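PDB 5CL2: sporulation-control protein spo0M from Bacillus subtilis, which controls expression of the sporulation regulator gene spo0A and is required for cells to pass the morphological stage 0 of sporulation. Local coordinates for residues M181-E186 with E201-A206. Sequence-based numbering, arbitrary orientation.
Sequences MLDELE and EVDRRA
At the open end of the antiparallel hairpin of strands 185-191 and 195-202, E186 and E201 make the hydrogen-bonded pair: E186 N to E201 O and E201 N to E186 O, each 2.9 Å. L185 and V202 follow as the non-hydrogen-bonded pair, and D203 N then meets E184 O at 2.8 Å, nearly straight (177°). Beyond it, D203 brings its carboxylate back to the other segment, where OD1 takes D183 N at 2.7 Å on its syn lone pair and also receives a weak bond from E184 N. CG of E184 sits between its backbone N and carbonyl carbon (chi1 70°) and the chain bends at chi2, which brings OE2 to the amides of the helically wound 204-206; it accepts A206 N at 3.2 Å and, in a weak bond, R205 N. Were it replaced by an alanine, those two amides would probably lose this acceptor, leaving 204-206 less firmly tied. E186 OE1 reaches R204 N in a weak bond, while both guanidiniums form salt bridges with E168 of strand 165-173, and R204 NH2 also bonds G211 O. On the side of L185 and V202, L182 CD2 packs on V202 CG1 at 3.6 Å. One backbone bond and three acidic side chains thus continue the link at the end of an antiparallel beta hairpin.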
ATOM      1  N   MET A 181      29.589  -6.594  16.563  1.00 42.49           N
ATOM      2  CA  MET A 181      28.549  -5.588  16.289  1.00 45.95           C
ATOM      3  C   MET A 181      27.118  -5.917  16.753  1.00 49.83           C
ATOM      4  O   MET A 181      26.394  -5.051  17.265  1.00 43.60           O
ATOM      5  CB  MET A 181      28.477  -5.317  14.786  1.00 54.11           C
ATOM      6  CG  MET A 181      27.417  -4.290  14.403  1.00 48.71           C
ATOM      7  SD  MET A 181      27.565  -3.704  12.704  1.00 58.30           S
ATOM      8  CE  MET A 181      26.791  -4.986  11.773  1.00 63.63           C
ATOM      9  N   LEU A 182      26.681  -7.154  16.517  1.00 45.74           N
ATOM     10  CA  LEU A 182      25.284  -7.480  16.738  1.00 47.31           C
ATOM     11  C   LEU A 182      25.022  -8.977  16.919  1.00 50.73           C
ATOM     12  O   LEU A 182      25.855  -9.823  16.568  1.00 47.95           O
ATOM     13  CB  LEU A 182      24.445  -6.947  15.567  1.00 43.70           C
ATOM     14  CG  LEU A 182      24.934  -7.140  14.126  1.00 47.63           C
ATOM     15  CD1 LEU A 182      24.870  -8.609  13.664  1.00 51.53           C
ATOM     16  CD2 LEU A 182      24.057  -6.317  13.206  1.00 51.66           C
ATOM     17  N   ASP A 183      23.869  -9.308  17.477  1.00 48.00           N
ATOM     18  CA  ASP A 183      23.454 -10.705  17.500  1.00 50.91           C
ATOM     19  C   ASP A 183      22.766 -11.097  16.186  1.00 52.04           C
ATOM     20  O   ASP A 183      22.985 -12.193  15.652  1.00 48.23           O
ATOM     21  CB  ASP A 183      22.581 -10.942  18.713  1.00 52.17           C
ATOM     22  CG  ASP A 183      23.361 -10.756  19.989  1.00 55.18           C
ATOM     23  OD1 ASP A 183      24.607 -10.740  19.901  1.00 57.80           O
ATOM     24  OD2 ASP A 183      22.756 -10.603  21.064  1.00 62.71           O
ATOM     25  N   GLU A 184      21.959 -10.200  15.628  1.00 47.25           N
ATOM     26  CA  GLU A 184      21.525 -10.441  14.264  1.00 50.76           C
ATOM     27  C   GLU A 184      21.045  -9.179  13.577  1.00 45.28           C
ATOM     28  O   GLU A 184      20.678  -8.206  14.232  1.00 48.46           O
ATOM     29  CB  GLU A 184      20.433 -11.564  14.233  1.00 51.57           C
ATOM     30  CG  GLU A 184      19.091 -11.190  14.822  1.00 48.14           C
ATOM     31  CD  GLU A 184      19.095 -11.141  16.338  1.00 51.53           C
ATOM     32  OE1 GLU A 184      19.689 -12.028  16.965  1.00 56.82           O
ATOM     33  OE2 GLU A 184      18.512 -10.205  16.925  1.00 53.65           O
ATOM     34  N   LEU A 185      21.025  -9.252  12.245  1.00 45.81           N
ATOM     35  CA  LEU A 185      20.603  -8.188  11.354  1.00 43.16           C
ATOM     36  C   LEU A 185      19.241  -8.503  10.676  1.00 50.14           C
ATOM     37  O   LEU A 185      18.989  -9.629  10.299  1.00 49.17           O
ATOM     38  CB  LEU A 185      21.672  -7.980  10.285  1.00 48.30           C
ATOM     39  CG  LEU A 185      21.336  -7.017   9.157  1.00 46.24           C
ATOM     40  CD1 LEU A 185      21.279  -5.593   9.681  1.00 46.07           C
ATOM     41  CD2 LEU A 185      22.333  -7.186   8.038  1.00 51.55           C
ATOM     42  N   GLU A 186      18.379  -7.504  10.532  1.00 47.10           N
ATOM     43  CA  GLU A 186      17.088  -7.679   9.894  1.00 47.13           C
ATOM     44  C   GLU A 186      16.951  -6.690   8.760  1.00 47.79           C
ATOM     45  O   GLU A 186      17.167  -5.491   8.964  1.00 52.19           O
ATOM     46  CB  GLU A 186      15.945  -7.466  10.892  1.00 48.18           C
ATOM     47  CG  GLU A 186      15.748  -8.598  11.907  1.00 49.72           C
ATOM     48  CD  GLU A 186      16.638  -8.457  13.141  1.00 53.87           C
ATOM     49  OE1 GLU A 186      17.063  -7.329  13.505  1.00 46.10           O
ATOM     50  OE2 GLU A 186      16.896  -9.494  13.764  1.00 55.46           O
ATOM     51  N   GLU A 201      17.491  -3.052  10.571  1.00 47.18           N
ATOM     52  CA  GLU A 201      17.301  -3.020  12.006  1.00 47.36           C
ATOM     53  C   GLU A 201      18.266  -4.069  12.590  1.00 51.32           C
ATOM     54  O   GLU A 201      18.733  -4.940  11.857  1.00 50.48           O
ATOM     55  CB  GLU A 201      15.813  -3.236  12.315  1.00 46.74           C
ATOM     56  CG  GLU A 201      15.365  -3.235  13.754  1.00 58.15           C
ATOM     57  CD  GLU A 201      15.494  -1.918  14.481  1.00 54.07           C
ATOM     58  OE1 GLU A 201      14.752  -0.958  14.203  1.00 58.96           O
ATOM     59  OE2 GLU A 201      16.326  -1.886  15.388  1.00 57.14           O
ATOM     60  N   VAL A 202      18.647  -3.947  13.864  1.00 49.73           N
ATOM     61  CA  VAL A 202      19.544  -4.934  14.450  1.00 47.35           C
ATOM     62  C   VAL A 202      18.976  -5.421  15.767  1.00 48.90           C
ATOM     63  O   VAL A 202      18.212  -4.707  16.418  1.00 49.14           O
ATOM     64  CB  VAL A 202      20.982  -4.381  14.702  1.00 48.12           C
ATOM     65  CG1 VAL A 202      21.554  -3.753  13.420  1.00 46.27           C
ATOM     66  CG2 VAL A 202      20.974  -3.379  15.825  1.00 48.46           C
ATOM     67  N   ASP A 203      19.321  -6.658  16.123  1.00 47.09           N
ATOM     68  CA  ASP A 203      19.051  -7.210  17.455  1.00 49.86           C
ATOM     69  C   ASP A 203      17.563  -7.251  17.814  1.00 52.48           C
ATOM     70  O   ASP A 203      17.214  -7.210  18.993  1.00 52.47           O
ATOM     71  CB  ASP A 203      19.811  -6.415  18.552  1.00 51.66           C
ATOM     72  CG  ASP A 203      21.340  -6.617  18.508  1.00 50.50           C
ATOM     73  OD1 ASP A 203      21.812  -7.613  17.907  1.00 48.46           O
ATOM     74  OD2 ASP A 203      22.072  -5.800  19.134  1.00 53.76           O
ATOM     75  N   ARG A 204      16.690  -7.407  16.818  1.00 56.59           N
ATOM     76  CA  ARG A 204      15.256  -7.566  17.095  1.00 54.24           C
ATOM     77  C   ARG A 204      14.976  -8.847  17.882  1.00 47.93           C
ATOM     78  O   ARG A 204      14.168  -8.833  18.822  1.00 45.04           O
ATOM     79  CB  ARG A 204      14.450  -7.533  15.786  1.00 52.00           C
ATOM     80  CG  ARG A 204      14.126  -6.094  15.335  1.00 54.04           C
ATOM     81  CD  ARG A 204      13.466  -6.045  13.954  1.00 53.86           C
ATOM     82  NE  ARG A 204      12.212  -6.800  13.878  1.00 54.27           N
ATOM     83  CZ  ARG A 204      11.052  -6.359  14.350  1.00 52.14           C
ATOM     84  NH1 ARG A 204      10.974  -5.173  14.942  1.00 52.96           N
ATOM     85  NH2 ARG A 204       9.972  -7.107  14.229  1.00 52.72           N
ATOM     86  N   ARG A 205      15.658  -9.941  17.548  1.00 47.48           N
ATOM     87  CA  ARG A 205      15.433 -11.178  18.294  1.00 48.02           C
ATOM     88  C   ARG A 205      15.974 -11.043  19.695  1.00 52.57           C
ATOM     89  O   ARG A 205      15.300 -11.441  20.640  1.00 53.53           O
ATOM     90  CB  ARG A 205      16.096 -12.406  17.639  1.00 50.56           C
ATOM     91  CG  ARG A 205      15.614 -12.734  16.244  1.00 59.35           C
ATOM     92  CD  ARG A 205      14.127 -12.445  16.107  1.00 55.60           C
ATOM     93  NE  ARG A 205      13.877 -11.998  14.747  1.00 55.60           N
ATOM     94  CZ  ARG A 205      13.004 -11.053  14.432  1.00 53.10           C
ATOM     95  NH1 ARG A 205      12.289 -10.443  15.374  1.00 53.24           N
ATOM     96  NH2 ARG A 205      12.864 -10.706  13.172  1.00 59.96           N
ATOM     97  N   ALA A 206      17.172 -10.461  19.835  1.00 50.76           N
ATOM     98  CA  ALA A 206      17.749 -10.245  21.157  1.00 53.57           C
ATOM     99  C   ALA A 206      16.784  -9.432  21.997  1.00 53.72           C
ATOM    100  O   ALA A 206      16.615  -9.688  23.181  1.00 54.92           O
ATOM    101  CB  ALA A 206      19.128  -9.531  21.069  1.00 54.71           C
TER